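Local coordinates for protein mediator of RNA polymerase II transcription subunit 18 (Schizosaccharomyces pombe, PDB 3C0T) that serves as a subunit of the Mediator complex, the coactivator that conveys signals from gene-specific regulatory proteins to the RNA polymerase II transcription machinery, at residues K74-N85 and R97-S108. Sequence-based numbering, arbitrary orientation.
Sequences KNTQWSMYLEGN and RPVNRAKLTNGS
Tyr81 lays one face of its ring against the aliphatic part of Arg101, whose CG stands 4.2 Å from the ring centroid in a CH-pi contact displaced toward the rim. The two side chains run side by side in the same direction: an arginine methylene chain is long enough to follow the ring out to the phenolic hydroxyl, where CD comes within 3.4 Å of Tyr81 OH. Val99 CG1 meets the same ring at its edge, 3.9 Å from Tyr81 CD2, and the ring of Trp36 also packs against Tyr81. With alanine in place of this tyrosine, the Arg101 methylenes would probably lose the surface they lie on, and a gap would be likely to open beside Val99 and Trp36.

On the sheet face of Met80 and Leu104, the side chains cross at about a right angle, with Met80 SD 3.7 Å from Leu104 CD1. The bend at chi3 (67°) leaves Met80 CE beside that methyl too, a fit that suits a flexible apolar chain; Val109 of the following helix extends the patch. On the face of Tyr81, toward the end of strand 78-83, Glu83 forms a rather long salt bridge with Arg97, OE1 to NH1 3.5 Å, their planar groups turned 57° apart.

Seven backbone hydrogen bonds bind this antiparallel hairpin, ending with Gly84 N to Pro98 O at 3.0 Å. It lies inside a larger antiparallel sheet, backbone-bonded to strand 56-61 on one side and the chain's N-terminal end on the other. Glu83 and a water bridging to Gly84 O at Arg97 NH1, with Glu3 at NH2, probably limit guanidinium rotation and fix where its charge sits.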
ATOM      1  N   LYS A  74     -21.216   2.001   3.925  1.00 85.19           N
ATOM      2  CA  LYS A  74     -22.249   0.991   3.696  1.00 86.66           C
ATOM      3  C   LYS A  74     -22.580   0.881   2.210  1.00 86.99           C
ATOM      4  O   LYS A  74     -23.095  -0.137   1.748  1.00 86.64           O
ATOM      5  CB  LYS A  74     -23.518   1.320   4.487  1.00 88.80           C
ATOM      6  CG  LYS A  74     -23.503   0.826   5.927  1.00 90.89           C
ATOM      7  CD  LYS A  74     -24.912   0.817   6.514  1.00 93.36           C
ATOM      8  CE  LYS A  74     -24.959   0.072   7.844  1.00 94.97           C
ATOM      9  NZ  LYS A  74     -26.348  -0.049   8.377  1.00 94.32           N
ATOM     10  N   ASN A  75     -22.276   1.941   1.469  1.00 87.70           N
ATOM     11  CA  ASN A  75     -22.519   1.975   0.030  1.00 89.00           C
ATOM     12  C   ASN A  75     -21.246   1.690  -0.766  1.00 88.89           C
ATOM     13  O   ASN A  75     -21.082   2.202  -1.876  1.00 88.92           O
ATOM     14  CB  ASN A  75     -23.065   3.345  -0.384  1.00 90.40           C
ATOM     15  CG  ASN A  75     -24.522   3.527  -0.014  1.00 92.85           C
ATOM     16  OD1 ASN A  75     -24.893   3.434   1.156  1.00 94.39           O
ATOM     17  ND2 ASN A  75     -25.358   3.787  -1.014  1.00 93.27           N
ATOM     18  N   THR A  76     -20.348   0.877  -0.208  1.00 87.58           N
ATOM     19  CA  THR A  76     -19.098   0.566  -0.901  1.00 85.34           C
ATOM     20  C   THR A  76     -18.767  -0.910  -0.964  1.00 82.76           C
ATOM     21  O   THR A  76     -19.303  -1.736  -0.218  1.00 82.73           O
ATOM     22  CB  THR A  76     -17.865   1.232  -0.239  1.00 86.65           C
ATOM     23  OG1 THR A  76     -18.180   2.572   0.150  1.00 89.41           O
ATOM     24  CG2 THR A  76     -16.693   1.265  -1.222  1.00 86.12           C
ATOM     25  N   GLN A  77     -17.855  -1.218  -1.874  1.00 79.25           N
ATOM     26  CA  GLN A  77     -17.361  -2.563  -2.050  1.00 74.81           C
ATOM     27  C   GLN A  77     -15.999  -2.511  -1.370  1.00 70.69           C
ATOM     28  O   GLN A  77     -15.225  -1.578  -1.589  1.00 70.49           O
ATOM     29  CB  GLN A  77     -17.206  -2.878  -3.539  1.00 76.08           C
ATOM     30  CG  GLN A  77     -16.811  -4.317  -3.829  1.00 79.78           C
ATOM     31  CD  GLN A  77     -16.883  -4.658  -5.305  1.00 81.03           C
ATOM     32  OE1 GLN A  77     -16.705  -5.813  -5.693  1.00 82.74           O
ATOM     33  NE2 GLN A  77     -17.143  -3.653  -6.138  1.00 81.70           N
ATOM     34  N   TRP A  78     -15.720  -3.490  -0.523  1.00 65.62           N
ATOM     35  CA  TRP A  78     -14.447  -3.536   0.172  1.00 61.28           C
ATOM     36  C   TRP A  78     -13.621  -4.708  -0.293  1.00 59.14           C
ATOM     37  O   TRP A  78     -14.144  -5.791  -0.520  1.00 60.13           O
ATOM     38  CB  TRP A  78     -14.639  -3.695   1.681  1.00 60.15           C
ATOM     39  CG  TRP A  78     -15.241  -2.529   2.376  1.00 57.90           C
ATOM     40  CD1 TRP A  78     -16.569  -2.256   2.525  1.00 56.66           C
ATOM     41  CD2 TRP A  78     -14.536  -1.476   3.037  1.00 56.77           C
ATOM     42  NE1 TRP A  78     -16.736  -1.098   3.244  1.00 56.40           N
ATOM     43  CE2 TRP A  78     -15.503  -0.599   3.573  1.00 57.45           C
ATOM     44  CE3 TRP A  78     -13.178  -1.190   3.234  1.00 55.12           C
ATOM     45  CZ2 TRP A  78     -15.155   0.551   4.293  1.00 55.27           C
ATOM     46  CZ3 TRP A  78     -12.833  -0.049   3.946  1.00 53.54           C
ATOM     47  CH2 TRP A  78     -13.820   0.806   4.469  1.00 55.39           C
ATOM     48  N   SER A  79     -12.327  -4.486  -0.454  1.00 56.94           N
ATOM     49  CA  SER A  79     -11.436  -5.569  -0.808  1.00 53.70           C
ATOM     50  C   SER A  79     -10.859  -5.939   0.550  1.00 53.59           C
ATOM     51  O   SER A  79     -10.534  -5.066   1.360  1.00 52.80           O
ATOM     52  CB  SER A  79     -10.345  -5.098  -1.758  1.00 54.38           C
ATOM     53  OG  SER A  79     -10.850  -4.998  -3.075  1.00 57.09           O
ATOM     54  N   MET A  80     -10.761  -7.230   0.815  1.00 53.02           N
ATOM     55  CA  MET A  80     -10.259  -7.691   2.095  1.00 53.93           C
ATOM     56  C   MET A  80      -8.918  -8.382   1.900  1.00 52.96           C
ATOM     57  O   MET A  80      -8.807  -9.338   1.134  1.00 53.72           O
ATOM     58  CB  MET A  80     -11.287  -8.631   2.705  1.00 55.25           C
ATOM     59  CG  MET A  80     -11.105  -8.922   4.164  1.00 61.47           C
ATOM     60  SD  MET A  80     -12.656  -9.583   4.814  1.00 68.31           S
ATOM     61  CE  MET A  80     -12.732 -11.134   3.956  1.00 63.68           C
ATOM     62  N   TYR A  81      -7.897  -7.895   2.592  1.00 51.75           N
ATOM     63  CA  TYR A  81      -6.574  -8.470   2.448  1.00 51.57           C
ATOM     64  C   TYR A  81      -5.960  -9.105   3.683  1.00 51.67           C
ATOM     65  O   TYR A  81      -6.224  -8.711   4.819  1.00 52.42           O
ATOM     66  CB  TYR A  81      -5.585  -7.415   1.950  1.00 51.07           C
ATOM     67  CG  TYR A  81      -5.821  -6.889   0.554  1.00 51.83           C
ATOM     68  CD1 TYR A  81      -6.778  -5.905   0.307  1.00 50.44           C
ATOM     69  CD2 TYR A  81      -5.049  -7.343  -0.517  1.00 52.12           C
ATOM     70  CE1 TYR A  81      -6.954  -5.380  -0.971  1.00 51.41           C
ATOM     71  CE2 TYR A  81      -5.218  -6.826  -1.800  1.00 51.40           C
ATOM     72  CZ  TYR A  81      -6.169  -5.845  -2.021  1.00 52.60           C
ATOM     73  OH  TYR A  81      -6.332  -5.324  -3.290  1.00 54.35           O
ATOM     74  N   LEU A  82      -5.118 -10.096   3.422  1.00 52.57           N
ATOM     75  CA  LEU A  82      -4.353 -10.786   4.448  1.00 53.89           C
ATOM     76  C   LEU A  82      -2.935 -10.696   3.899  1.00 53.69           C
ATOM     77  O   LEU A  82      -2.606 -11.330   2.891  1.00 55.23           O
ATOM     78  CB  LEU A  82      -4.778 -12.252   4.588  1.00 53.36           C
ATOM     79  CG  LEU A  82      -6.012 -12.516   5.455  1.00 56.31           C
ATOM     80  CD1 LEU A  82      -6.273 -14.017   5.502  1.00 56.25           C
ATOM     81  CD2 LEU A  82      -5.788 -11.972   6.868  1.00 55.24           C
ATOM     82  N   GLU A  83      -2.102  -9.888   4.540  1.00 52.96           N
ATOM     83  CA  GLU A  83      -0.733  -9.721   4.074  1.00 53.59           C
ATOM     84  C   GLU A  83       0.253 -10.348   5.047  1.00 53.26           C
ATOM     85  O   GLU A  83       0.292  -9.997   6.225  1.00 51.59           O
ATOM     86  CB  GLU A  83      -0.437  -8.230   3.872  1.00 51.86           C
ATOM     87  CG  GLU A  83      -1.539  -7.525   3.074  1.00 54.68           C
ATOM     88  CD  GLU A  83      -1.277  -6.051   2.834  1.00 55.20           C
ATOM     89  OE1 GLU A  83      -0.646  -5.401   3.696  1.00 55.61           O
ATOM     90  OE2 GLU A  83      -1.722  -5.537   1.784  1.00 56.61           O
ATOM     91  N   GLY A  84       1.036 -11.294   4.542  1.00 53.95           N
ATOM     92  CA  GLY A  84       2.016 -11.959   5.375  1.00 55.99           C
ATOM     93  C   GLY A  84       3.312 -11.179   5.436  1.00 57.33           C
ATOM     94  O   GLY A  84       3.450 -10.131   4.803  1.00 57.75           O
ATOM     95  N   ASN A  85       4.261 -11.687   6.215  1.00 57.84           N
ATOM     96  CA  ASN A  85       5.564 -11.052   6.351  1.00 57.62           C
ATOM     97  C   ASN A  85       6.371 -11.430   5.115  1.00 57.29           C
ATOM     98  O   ASN A  85       6.203 -12.528   4.577  1.00 57.48           O
ATOM     99  CB  ASN A  85       6.256 -11.565   7.614  1.00 58.13           C
ATOM    100  CG  ASN A  85       5.433 -11.318   8.872  1.00 60.10           C
ATOM    101  OD1 ASN A  85       5.532 -12.065   9.840  1.00 61.53           O
ATOM    102  ND2 ASN A  85       4.623 -10.265   8.864  1.00 59.97           N
ATOM    103  N   ARG A  97       6.291 -11.529  -0.584  1.00 48.91           N
ATOM    104  CA  ARG A  97       5.426 -11.719   0.567  1.00 49.30           C
ATOM    105  C   ARG A  97       4.090 -12.280   0.116  1.00 51.29           C
ATOM    106  O   ARG A  97       3.628 -11.993  -0.988  1.00 51.84           O
ATOM    107  CB  ARG A  97       5.203 -10.405   1.310  1.00 48.69           C
ATOM    108  CG  ARG A  97       4.468  -9.379   0.498  1.00 48.14           C
ATOM    109  CD  ARG A  97       4.062  -8.208   1.342  1.00 49.61           C
ATOM    110  NE  ARG A  97       3.314  -7.244   0.545  1.00 53.49           N
ATOM    111  CZ  ARG A  97       2.565  -6.273   1.054  1.00 52.76           C
ATOM    112  NH1 ARG A  97       2.460  -6.130   2.365  1.00 51.15           N
ATOM    113  NH2 ARG A  97       1.915  -5.450   0.244  1.00 53.15           N
ATOM    114  N   PRO A  98       3.459 -13.109   0.960  1.00 52.09           N
ATOM    115  CA  PRO A  98       2.161 -13.704   0.629  1.00 52.71           C
ATOM    116  C   PRO A  98       1.076 -12.634   0.716  1.00 53.34           C
ATOM    117  O   PRO A  98       1.096 -11.797   1.620  1.00 54.29           O
ATOM    118  CB  PRO A  98       1.975 -14.772   1.712  1.00 53.01           C
ATOM    119  CG  PRO A  98       3.366 -15.033   2.224  1.00 51.90           C
ATOM    120  CD  PRO A  98       3.987 -13.670   2.215  1.00 52.02           C
ATOM    121  N   VAL A  99       0.139 -12.652  -0.219  1.00 53.41           N
ATOM    122  CA  VAL A  99      -0.955 -11.691  -0.210  1.00 54.74           C
ATOM    123  C   VAL A  99      -2.217 -12.378  -0.694  1.00 56.58           C
ATOM    124  O   VAL A  99      -2.254 -12.911  -1.800  1.00 56.77           O
ATOM    125  CB  VAL A  99      -0.681 -10.488  -1.131  1.00 53.82           C
ATOM    126  CG1 VAL A  99      -1.944  -9.641  -1.269  1.00 52.41           C
ATOM    127  CG2 VAL A  99       0.448  -9.651  -0.568  1.00 53.06           C
ATOM    128  N   ASN A 100      -3.251 -12.368   0.138  1.00 57.82           N
ATOM    129  CA  ASN A 100      -4.518 -12.986  -0.222  1.00 57.72           C
ATOM    130  C   ASN A 100      -5.593 -11.921  -0.230  1.00 57.11           C
ATOM    131  O   ASN A 100      -5.652 -11.076   0.665  1.00 55.37           O
ATOM    132  CB  ASN A 100      -4.855 -14.095   0.766  1.00 60.27           C
ATOM    133  CG  ASN A 100      -3.844 -15.223   0.723  1.00 64.51           C
ATOM    134  OD1 ASN A 100      -3.721 -15.918  -0.286  1.00 66.39           O
ATOM    135  ND2 ASN A 100      -3.104 -15.402   1.812  1.00 65.15           N
ATOM    136  N   ARG A 101      -6.444 -11.974  -1.244  1.00 57.91           N
ATOM    137  CA  ARG A 101      -7.499 -10.987  -1.411  1.00 60.61           C
ATOM    138  C   ARG A 101      -8.855 -11.593  -1.715  1.00 61.26           C
ATOM    139  O   ARG A 101      -8.954 -12.658  -2.324  1.00 62.59           O
ATOM    140  CB  ARG A 101      -7.103 -10.032  -2.538  1.00 62.97           C
ATOM    141  CG  ARG A 101      -8.201  -9.114  -3.054  1.00 67.65           C
ATOM    142  CD  ARG A 101      -7.652  -8.275  -4.192  1.00 71.16           C
ATOM    143  NE  ARG A 101      -7.078  -9.119  -5.235  1.00 75.87           N
ATOM    144  CZ  ARG A 101      -6.132  -8.736  -6.090  1.00 77.35           C
ATOM    145  NH1 ARG A 101      -5.635  -7.505  -6.033  1.00 77.29           N
ATOM    146  NH2 ARG A 101      -5.684  -9.587  -7.008  1.00 76.92           N
ATOM    147  N   ALA A 102      -9.895 -10.892  -1.283  1.00 60.97           N
ATOM    148  CA  ALA A 102     -11.275 -11.293  -1.503  1.00 61.80           C
ATOM    149  C   ALA A 102     -12.090 -10.008  -1.426  1.00 61.85           C
ATOM    150  O   ALA A 102     -11.886  -9.208  -0.522  1.00 61.13           O
ATOM    151  CB  ALA A 102     -11.720 -12.272  -0.422  1.00 60.44           C
ATOM    152  N   LYS A 103     -12.993  -9.799  -2.378  1.00 63.94           N
ATOM    153  CA  LYS A 103     -13.823  -8.598  -2.386  1.00 67.22           C
ATOM    154  C   LYS A 103     -15.183  -8.905  -1.775  1.00 68.49           C
ATOM    155  O   LYS A 103     -15.837  -9.864  -2.179  1.00 68.68           O
ATOM    156  CB  LYS A 103     -14.006  -8.104  -3.818  1.00 68.84           C
ATOM    157  CG  LYS A 103     -12.704  -7.773  -4.513  1.00 73.56           C
ATOM    158  CD  LYS A 103     -12.938  -7.285  -5.935  1.00 76.87           C
ATOM    159  CE  LYS A 103     -11.625  -6.894  -6.599  1.00 78.93           C
ATOM    160  NZ  LYS A 103     -11.832  -6.435  -8.003  1.00 82.19           N
ATOM    161  N   LEU A 104     -15.618  -8.107  -0.806  1.00 70.05           N
ATOM    162  CA  LEU A 104     -16.910  -8.372  -0.189  1.00 72.96           C
ATOM    163  C   LEU A 104     -17.838  -7.173  -0.109  1.00 73.76           C
ATOM    164  O   LEU A 104     -17.401  -6.040   0.080  1.00 73.45           O
ATOM    165  CB  LEU A 104     -16.724  -8.989   1.200  1.00 74.94           C
ATOM    166  CG  LEU A 104     -16.243  -8.154   2.383  1.00 76.89           C
ATOM    167  CD1 LEU A 104     -16.059  -9.076   3.584  1.00 77.87           C
ATOM    168  CD2 LEU A 104     -14.939  -7.459   2.047  1.00 79.90           C
ATOM    169  N   THR A 105     -19.131  -7.450  -0.256  1.00 76.48           N
ATOM    170  CA  THR A 105     -20.184  -6.439  -0.229  1.00 77.85           C
ATOM    171  C   THR A 105     -21.415  -6.926   0.547  1.00 80.38           C
ATOM    172  O   THR A 105     -21.418  -8.039   1.076  1.00 79.92           O
ATOM    173  CB  THR A 105     -20.604  -6.064  -1.667  1.00 76.39           C
ATOM    174  OG1 THR A 105     -20.780  -7.256  -2.446  1.00 73.16           O
ATOM    175  CG2 THR A 105     -19.543  -5.209  -2.320  1.00 77.34           C
ATOM    176  N   ASN A 106     -22.442  -6.073   0.610  1.00 83.71           N
ATOM    177  CA  ASN A 106     -23.715  -6.346   1.301  1.00 86.34           C
ATOM    178  C   ASN A 106     -23.865  -5.763   2.714  1.00 86.25           C
ATOM    179  O   ASN A 106     -23.435  -6.371   3.698  1.00 86.35           O
ATOM    180  CB  ASN A 106     -23.999  -7.855   1.355  1.00 88.85           C
ATOM    181  CG  ASN A 106     -24.668  -8.369   0.097  1.00 91.96           C
ATOM    182  OD1 ASN A 106     -24.226  -8.082  -1.021  1.00 93.71           O
ATOM    183  ND2 ASN A 106     -25.740  -9.142   0.270  1.00 92.59           N
ATOM    184  N   GLY A 107     -24.492  -4.591   2.805  1.00 86.29           N
ATOM    185  CA  GLY A 107     -24.717  -3.953   4.095  1.00 85.84           C
ATOM    186  C   GLY A 107     -23.519  -3.241   4.702  1.00 85.69           C
ATOM    187  O   GLY A 107     -23.126  -2.160   4.255  1.00 87.43           O
ATOM    188  N   SER A 108     -22.944  -3.843   5.740  1.00 83.58           N
ATOM    189  CA  SER A 108     -21.784  -3.270   6.408  1.00 79.85           C
ATOM    190  C   SER A 108     -20.753  -4.349   6.721  1.00 76.95           C
ATOM    191  O   SER A 108     -20.842  -5.034   7.745  1.00 76.19           O
ATOM    192  CB  SER A 108     -22.209  -2.568   7.701  1.00 80.95           C
ATOM    193  OG  SER A 108     -21.085  -2.044   8.387  1.00 82.22           O
TER
HETATM  194  O   HOH W   1       3.176  -7.384   4.757  1.00 49.93           O